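Local coordinates for protein hypothetical methylmalonyl-CoA decarboxylase alpha subunit (Sulfolobus tokodaii, PDB 1X0U) that is a putative carboxyl transferase subunit, of a family in the ClpP/crotonase clan, and forms an assembly of six copies of the chain, at residues E109-A112 against N113-R117; E13-R16 against Q17-K21; G26-E29 against R30-F33. All coordinates share one frame; numbering follows the deposited sequence.

How the interactions relate
From the N terminus the three contacts come in series, with none nesting or crossing, and each closes only a short helical turn. Interaction 2 (13-16 with 17-21) lies in the middle of helix 8-23, on the surface and against a second subunit. Interaction 3 (26-29 with 30-33) starts the next helix, 28-35; its nearest atoms are about 7 Å from those of interaction 2. Interaction 1 (109-112 with 113-117) opens helix 109-125, the crossover helix between strands 91-98 and 129-133; this contact is mostly buried. Its centre is about 23 Å from the centre of each of the other two, and all three lie on the same side of the chain's centre.

Interaction 1 (E109-A112 against N113-R117); sequences ETHA and NKIVR
I115 lies alongside H111, one helical turn later, and its CD1 reaches the edge of the imidazole near the ring plane, 4.0 Å from H111 CD2. Both side chains point the same way: H111 CG is anti to its backbone N (chi1 176°), whereas I115 CG1 lies beside its own backbone N, and the two side chains still end up side by side. The ring itself is held by its two nitrogens, ND1 bonding to the carbonyl of D79 and NE2 to the side-chain amide of Q98, so its rotation is fixed from outside the helix and the isoleucine methyl packs beside a set edge.

On another face E109 and N113 also run side by side, but their polar ends meet through water. The carboxylate and amide planes are turned 57° apart, and one water takes a hydrogen bond from N113 ND2 at 2.8 Å while donating to E109 OE1 at 2.8 Å. A second water accepts from the same ND2 at 2.9 Å and donates only weakly to T110 OG1, whose stronger partner is the carbonyl of T63. The amide ND2 thus donates to two waters.

Beneath these side chains the i to i+4 backbone bonds hold throughout, with V116 N to A112 O at 2.9 Å. The bond from I115 N to H111 O, at 3.4 Å, is weak. K114 bends at chi3 (66°) and carries NZ away from the helix to the carbonyls of V81 and G78.

These turns begin the helix of the beta-alpha-beta crossover from strand 91-98 to strand 129-133. H111, K114 and I115 pack on strand 81-88, while E109 and V116 touch helix 144-160.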
loop_
_atom_site.group_PDB
_atom_site.type_symbol
_atom_site.label_atom_id
_atom_site.label_comp_id
_atom_site.label_asym_id
_atom_site.label_seq_id
_atom_site.Cartn_x
_atom_site.Cartn_y
_atom_site.Cartn_z
ATOM N N GLU A 109 -2.441 -38.361 -10.298
ATOM C CA GLU A 109 -2.231 -37.423 -9.200
ATOM C C GLU A 109 -0.844 -36.794 -9.321
ATOM O O GLU A 109 -0.702 -35.578 -9.241
ATOM C CB GLU A 109 -2.352 -38.131 -7.842
ATOM C CG GLU A 109 -2.371 -37.175 -6.642
ATOM C CD GLU A 109 -2.212 -37.896 -5.308
ATOM O OE1 GLU A 109 -2.338 -37.246 -4.249
ATOM O OE2 GLU A 109 -1.951 -39.119 -5.319
ATOM N N THR A 110 0.177 -37.624 -9.505
ATOM C CA THR A 110 1.550 -37.136 -9.648
ATOM C C THR A 110 1.654 -36.335 -10.950
ATOM O O THR A 110 2.381 -35.343 -11.030
ATOM C CB THR A 110 2.556 -38.310 -9.683
ATOM O OG1 THR A 110 2.440 -39.063 -8.471
ATOM C CG2 THR A 110 3.991 -37.797 -9.820
ATOM N N HIS A 111 0.910 -36.788 -11.956
ATOM C CA HIS A 111 0.848 -36.152 -13.276
ATOM C C HIS A 111 0.339 -34.716 -13.093
ATOM O O HIS A 111 0.910 -33.770 -13.627
ATOM C CB HIS A 111 -0.096 -36.974 -14.167
ATOM C CG HIS A 111 -0.342 -36.399 -15.527
ATOM N ND1 HIS A 111 -0.277 -37.168 -16.670
ATOM C CD2 HIS A 111 -0.772 -35.176 -15.922
ATOM C CE1 HIS A 111 -0.663 -36.447 -17.707
ATOM N NE2 HIS A 111 -0.970 -35.234 -17.281
ATOM N N ALA A 112 -0.723 -34.568 -12.312
ATOM C CA ALA A 112 -1.293 -33.256 -12.038
ATOM C C ALA A 112 -0.325 -32.350 -11.273
ATOM O O ALA A 112 -0.119 -31.192 -11.652
ATOM C CB ALA A 112 -2.592 -33.404 -11.263
ATOM N N ASN A 113 0.276 -32.864 -10.206
ATOM C CA ASN A 113 1.204 -32.048 -9.419
ATOM C C ASN A 113 2.401 -31.525 -10.216
ATOM O O ASN A 113 2.929 -30.453 -9.908
ATOM C CB ASN A 113 1.680 -32.814 -8.179
ATOM C CG ASN A 113 0.527 -33.182 -7.259
ATOM O OD1 ASN A 113 -0.430 -32.422 -7.124
ATOM N ND2 ASN A 113 0.615 -34.345 -6.619
ATOM N N LYS A 114 2.840 -32.270 -11.230
ATOM C CA LYS A 114 3.952 -31.797 -12.054
ATOM C C LYS A 114 3.491 -30.560 -12.830
ATOM O O LYS A 114 4.222 -29.581 -12.958
ATOM C CB LYS A 114 4.406 -32.874 -13.032
ATOM C CG LYS A 114 5.068 -34.084 -12.364
ATOM C CD LYS A 114 5.563 -35.087 -13.399
ATOM C CE LYS A 114 6.700 -34.495 -14.234
ATOM N NZ LYS A 114 7.131 -35.411 -15.336
ATOM N N ILE A 115 2.268 -30.613 -13.345
ATOM C CA ILE A 115 1.719 -29.486 -14.081
ATOM C C ILE A 115 1.542 -28.304 -13.121
ATOM O O ILE A 115 1.911 -27.177 -13.440
ATOM C CB ILE A 115 0.359 -29.854 -14.727
ATOM C CG1 ILE A 115 0.571 -30.924 -15.799
ATOM C CG2 ILE A 115 -0.290 -28.619 -15.355
ATOM C CD1 ILE A 115 -0.696 -31.263 -16.587
ATOM N N VAL A 116 0.988 -28.578 -11.943
ATOM C CA VAL A 116 0.753 -27.558 -10.918
ATOM C C VAL A 116 2.072 -26.879 -10.555
ATOM O O VAL A 116 2.133 -25.652 -10.426
ATOM C CB VAL A 116 0.128 -28.191 -9.631
ATOM C CG1 VAL A 116 0.181 -27.211 -8.454
ATOM C CG2 VAL A 116 -1.316 -28.592 -9.897
ATOM N N ARG A 117 3.121 -27.685 -10.393
ATOM C CA ARG A 117 4.441 -27.174 -10.041
ATOM C C ARG A 117 4.990 -26.249 -11.126
ATOM O O ARG A 117 5.670 -25.270 -10.824
ATOM C CB ARG A 117 5.394 -28.348 -9.781
ATOM C CG ARG A 117 6.882 -28.028 -9.853
ATOM C CD ARG A 117 7.339 -26.976 -8.858
ATOM N NE ARG A 117 7.234 -27.408 -7.472
ATOM C CZ ARG A 117 7.802 -26.769 -6.453
ATOM N NH1 ARG A 117 8.515 -25.674 -6.684
ATOM N NH2 ARG A 117 7.652 -27.216 -5.205
HETATM O O HOH W 1 -0.916 -34.862 -4.301
HETATM O O HOH W 2 2.401 -36.546 -6.141
#

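Interaction 2 (E13-R16 against Q17-K21)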
loop_
_atom_site.group_PDB
_atom_site.type_symbol
_atom_site.label_atom_id
_atom_site.label_comp_id
_atom_site.label_asym_id
_atom_site.label_seq_id
_atom_site.Cartn_x
_atom_site.Cartn_y
_atom_site.Cartn_z
ATOM N N GLU A 13 26.822 -43.794 -16.099
ATOM C CA GLU A 13 26.339 -44.600 -17.219
ATOM C C GLU A 13 24.935 -45.115 -16.891
ATOM O O GLU A 13 24.067 -45.157 -17.768
ATOM C CB GLU A 13 27.283 -45.776 -17.522
ATOM C CG GLU A 13 28.607 -45.377 -18.176
ATOM C CD GLU A 13 29.463 -46.582 -18.584
ATOM O OE1 GLU A 13 29.701 -47.477 -17.738
ATOM O OE2 GLU A 13 29.906 -46.631 -19.754
ATOM N N GLU A 14 24.700 -45.490 -15.633
ATOM C CA GLU A 14 23.371 -45.970 -15.242
ATOM C C GLU A 14 22.335 -44.853 -15.423
ATOM O O GLU A 14 21.211 -45.100 -15.867
ATOM C CB GLU A 14 23.337 -46.417 -13.782
ATOM C CG GLU A 14 21.955 -46.904 -13.357
ATOM C CD GLU A 14 21.739 -46.935 -11.846
ATOM O OE1 GLU A 14 20.750 -47.572 -11.409
ATOM O OE2 GLU A 14 22.536 -46.319 -11.099
ATOM N N LEU A 15 22.715 -43.631 -15.057
ATOM C CA LEU A 15 21.820 -42.483 -15.188
ATOM C C LEU A 15 21.420 -42.292 -16.650
ATOM O O LEU A 15 20.233 -42.163 -16.969
ATOM C CB LEU A 15 22.497 -41.207 -14.675
ATOM C CG LEU A 15 21.787 -39.884 -15.005
ATOM C CD1 LEU A 15 20.349 -39.917 -14.501
ATOM C CD2 LEU A 15 22.546 -38.725 -14.379
ATOM N N ARG A 16 22.417 -42.280 -17.532
ATOM C CA ARG A 16 22.162 -42.098 -18.956
ATOM C C ARG A 16 21.161 -43.125 -19.466
ATOM O O ARG A 16 20.241 -42.773 -20.200
ATOM C CB ARG A 16 23.470 -42.170 -19.744
ATOM C CG ARG A 16 24.332 -40.933 -19.558
ATOM C CD ARG A 16 25.731 -41.120 -20.095
ATOM N NE ARG A 16 26.530 -39.908 -19.939
ATOM C CZ ARG A 16 27.841 -39.843 -20.159
ATOM N NH1 ARG A 16 28.504 -40.931 -20.547
ATOM N NH2 ARG A 16 28.488 -38.695 -19.997
ATOM N N GLN A 17 21.320 -44.384 -19.063
ATOM C CA GLN A 17 20.398 -45.436 -19.480
ATOM C C GLN A 17 18.986 -45.189 -18.934
ATOM O O GLN A 17 17.991 -45.383 -19.647
ATOM C CB GLN A 17 20.878 -46.807 -18.990
ATOM C CG GLN A 17 22.250 -47.226 -19.474
ATOM C CD GLN A 17 22.751 -48.480 -18.764
ATOM O OE1 GLN A 17 23.887 -48.911 -18.965
ATOM N NE2 GLN A 17 21.901 -49.069 -17.929
ATOM N N LEU A 18 18.893 -44.772 -17.673
ATOM C CA LEU A 18 17.588 -44.519 -17.063
ATOM C C LEU A 18 16.848 -43.387 -17.769
ATOM O O LEU A 18 15.646 -43.489 -18.028
ATOM C CB LEU A 18 17.732 -44.191 -15.572
ATOM C CG LEU A 18 18.154 -45.321 -14.623
ATOM C CD1 LEU A 18 18.044 -44.829 -13.187
ATOM C CD2 LEU A 18 17.264 -46.552 -14.827
ATOM N N LYS A 19 17.566 -42.307 -18.072
ATOM C CA LYS A 19 16.965 -41.174 -18.761
ATOM C C LYS A 19 16.505 -41.563 -20.161
ATOM O O LYS A 19 15.413 -41.191 -20.589
ATOM C CB LYS A 19 17.948 -40.007 -18.829
ATOM C CG LYS A 19 17.935 -39.169 -17.567
ATOM C CD LYS A 19 18.850 -37.979 -17.666
ATOM C CE LYS A 19 18.673 -37.078 -16.450
ATOM N NZ LYS A 19 19.540 -35.874 -16.538
ATOM N N GLU A 20 17.342 -42.317 -20.866
ATOM C CA GLU A 20 17.001 -42.777 -22.204
ATOM C C GLU A 20 15.750 -43.653 -22.106
ATOM O O GLU A 20 14.943 -43.705 -23.028
ATOM C CB GLU A 20 18.174 -43.558 -22.804
ATOM C CG GLU A 20 19.278 -42.689 -23.458
ATOM C CD GLU A 20 19.810 -41.561 -22.562
ATOM O OE1 GLU A 20 21.050 -41.389 -22.472
ATOM O OE2 GLU A 20 18.994 -40.832 -21.957
ATOM N N LYS A 21 15.588 -44.325 -20.970
ATOM C CA LYS A 21 14.418 -45.167 -20.734
ATOM C C LYS A 21 13.197 -44.277 -20.491
ATOM O O LYS A 21 12.110 -44.525 -21.012
ATOM C CB LYS A 21 14.647 -46.049 -19.505
ATOM C CG LYS A 21 13.413 -46.809 -19.031
ATOM C CD LYS A 21 13.669 -47.477 -17.683
ATOM C CE LYS A 21 12.412 -48.136 -17.130
ATOM N NZ LYS A 21 11.947 -49.259 -17.991
#
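K19 and L15 meet one turn apart on the alpha-helix 8-23, an i to i+4 pair in which a lysine chain passes over a leucine methyl. K19 CB lies 3.7 Å from L15 O, the oxygen that accepts the hydrogen bond from K19 N at 2.9 Å (N-H...O 168°). CG then comes to 4.0 Å from L15 CD1, CD stays equally near that methyl, and CE closes to 3.8 Å. Because the chain is extended beyond CG, three successive methylenes share one leucine methyl, and the two side chains cross at a slant. NZ travels on to a second subunit, where it forms a salt bridge with D487 and a hydrogen bond to the carbonyl of V488.

R16 also reaches that subunit, its NE forming a salt bridge with E490, and both leucines, L15 and L18, pack on its Y477. One side of this helix thus serves as subunit interface, while L18 also rests on F61 and Y77 of its own chain. Within the helix, L18 CG is anti to its carbonyl carbon, beside the backbone N, and stands 3.3 Å from E14 O.

Interaction 3 (G26-E29 against R30-F33); sequences GGDE and RIQF
R30 and G26 meet at the N-terminal start of helix 28-35, where G27 occupies the N-cap position. R30 comes first: its backbone N donates to a water at 3.0 Å, and this water donates in turn to G26 O. The side chain reaches the same oxygen: it runs extended from CG to NE and turns at chi4, putting a guanidinium edge toward G26 O. NH1 donates to G26 O at 3.2 Å, on a lone pair in the carbonyl plane. The oxygen lies 13° from the guanidinium plane. The bond is bent, with an N-H...O angle of 139°. One oxygen before the helix thereby accepts two bonds.

I31 follows, its N bonding to G27 O at 3.0 Å in the first full turn. CG1 takes the rotamer between the backbone N and the carbonyl carbon (chi1 85°), which brings it 3.3 Å from D28 O, and the side chain goes on to touch T41. CG2 is closer still, 3.0 Å from G27 O. Q32 continues the backbone pattern with its N on D28 O, at 3.0 Å. At F33 the N bonds to E29 O at 3.1 Å, while its CB lies 3.5 Å from E29 O.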
loop_
_atom_site.group_PDB
_atom_site.type_symbol
_atom_site.label_atom_id
_atom_site.label_comp_id
_atom_site.label_asym_id
_atom_site.label_seq_id
_atom_site.Cartn_x
_atom_site.Cartn_y
_atom_site.Cartn_z
ATOM N N GLY A 26 5.954 -44.542 -23.341
ATOM C CA GLY A 26 5.330 -45.844 -23.476
ATOM C C GLY A 26 6.033 -46.824 -24.401
ATOM O O GLY A 26 5.549 -47.938 -24.593
ATOM N N GLY A 27 7.162 -46.432 -24.988
ATOM C CA GLY A 27 7.871 -47.349 -25.868
ATOM C C GLY A 27 7.791 -47.060 -27.364
ATOM O O GLY A 27 6.847 -46.422 -27.846
ATOM N N ASP A 28 8.792 -47.540 -28.096
ATOM C CA ASP A 28 8.881 -47.353 -29.539
ATOM C C ASP A 28 7.624 -47.775 -30.297
ATOM O O ASP A 28 7.226 -47.125 -31.263
ATOM C CB ASP A 28 10.086 -48.117 -30.085
ATOM C CG ASP A 28 11.385 -47.353 -29.915
ATOM O OD1 ASP A 28 12.460 -47.985 -29.953
ATOM O OD2 ASP A 28 11.336 -46.115 -29.758
ATOM N N GLU A 29 7.002 -48.860 -29.860
ATOM C CA GLU A 29 5.800 -49.353 -30.515
ATOM C C GLU A 29 4.668 -48.342 -30.397
ATOM O O GLU A 29 3.999 -48.033 -31.379
ATOM C CB GLU A 29 5.395 -50.688 -29.897
ATOM C CG GLU A 29 4.001 -51.165 -30.233
ATOM C CD GLU A 29 3.760 -52.574 -29.724
ATOM O OE1 GLU A 29 2.606 -53.050 -29.794
ATOM O OE2 GLU A 29 4.734 -53.207 -29.259
ATOM N N ARG A 30 4.463 -47.812 -29.198
ATOM C CA ARG A 30 3.406 -46.835 -29.007
ATOM C C ARG A 30 3.701 -45.499 -29.687
ATOM O O ARG A 30 2.788 -44.868 -30.222
ATOM C CB ARG A 30 3.118 -46.616 -27.516
ATOM C CG ARG A 30 2.398 -47.794 -26.851
ATOM C CD ARG A 30 1.609 -47.350 -25.625
ATOM N NE ARG A 30 0.890 -48.453 -24.986
ATOM C CZ ARG A 30 1.421 -49.277 -24.086
ATOM N NH1 ARG A 30 2.685 -49.134 -23.704
ATOM N NH2 ARG A 30 0.683 -50.246 -23.561
ATOM N N ILE A 31 4.957 -45.061 -29.695
ATOM C CA ILE A 31 5.237 -43.786 -30.343
ATOM C C ILE A 31 5.013 -43.925 -31.854
ATOM O O ILE A 31 4.512 -43.006 -32.489
ATOM C CB ILE A 31 6.677 -43.244 -30.031
ATOM C CG1 ILE A 31 7.702 -43.843 -30.976
ATOM C CG2 ILE A 31 7.049 -43.517 -28.586
ATOM C CD1 ILE A 31 7.967 -42.967 -32.186
ATOM N N GLN A 32 5.360 -45.078 -32.421
ATOM C CA GLN A 32 5.157 -45.303 -33.854
ATOM C C GLN A 32 3.655 -45.257 -34.110
ATOM O O GLN A 32 3.194 -44.787 -35.141
ATOM C CB GLN A 32 5.701 -46.668 -34.281
ATOM C CG GLN A 32 5.723 -46.844 -35.787
ATOM C CD GLN A 32 5.939 -48.280 -36.222
ATOM O OE1 GLN A 32 5.166 -49.176 -35.865
ATOM N NE2 GLN A 32 6.990 -48.506 -37.007
ATOM N N PHE A 33 2.898 -45.751 -33.140
ATOM C CA PHE A 33 1.450 -45.757 -33.220
ATOM C C PHE A 33 0.914 -44.315 -33.193
ATOM O O PHE A 33 -0.055 -43.980 -33.889
ATOM C CB PHE A 33 0.893 -46.557 -32.048
ATOM C CG PHE A 33 -0.590 -46.532 -31.957
ATOM C CD1 PHE A 33 -1.368 -47.014 -33.002
ATOM C CD2 PHE A 33 -1.220 -46.027 -30.826
ATOM C CE1 PHE A 33 -2.749 -47.001 -32.919
ATOM C CE2 PHE A 33 -2.608 -46.010 -30.732
ATOM C CZ PHE A 33 -3.375 -46.499 -31.786
HETATM O O HOH W 3 5.475 -49.417 -26.937
#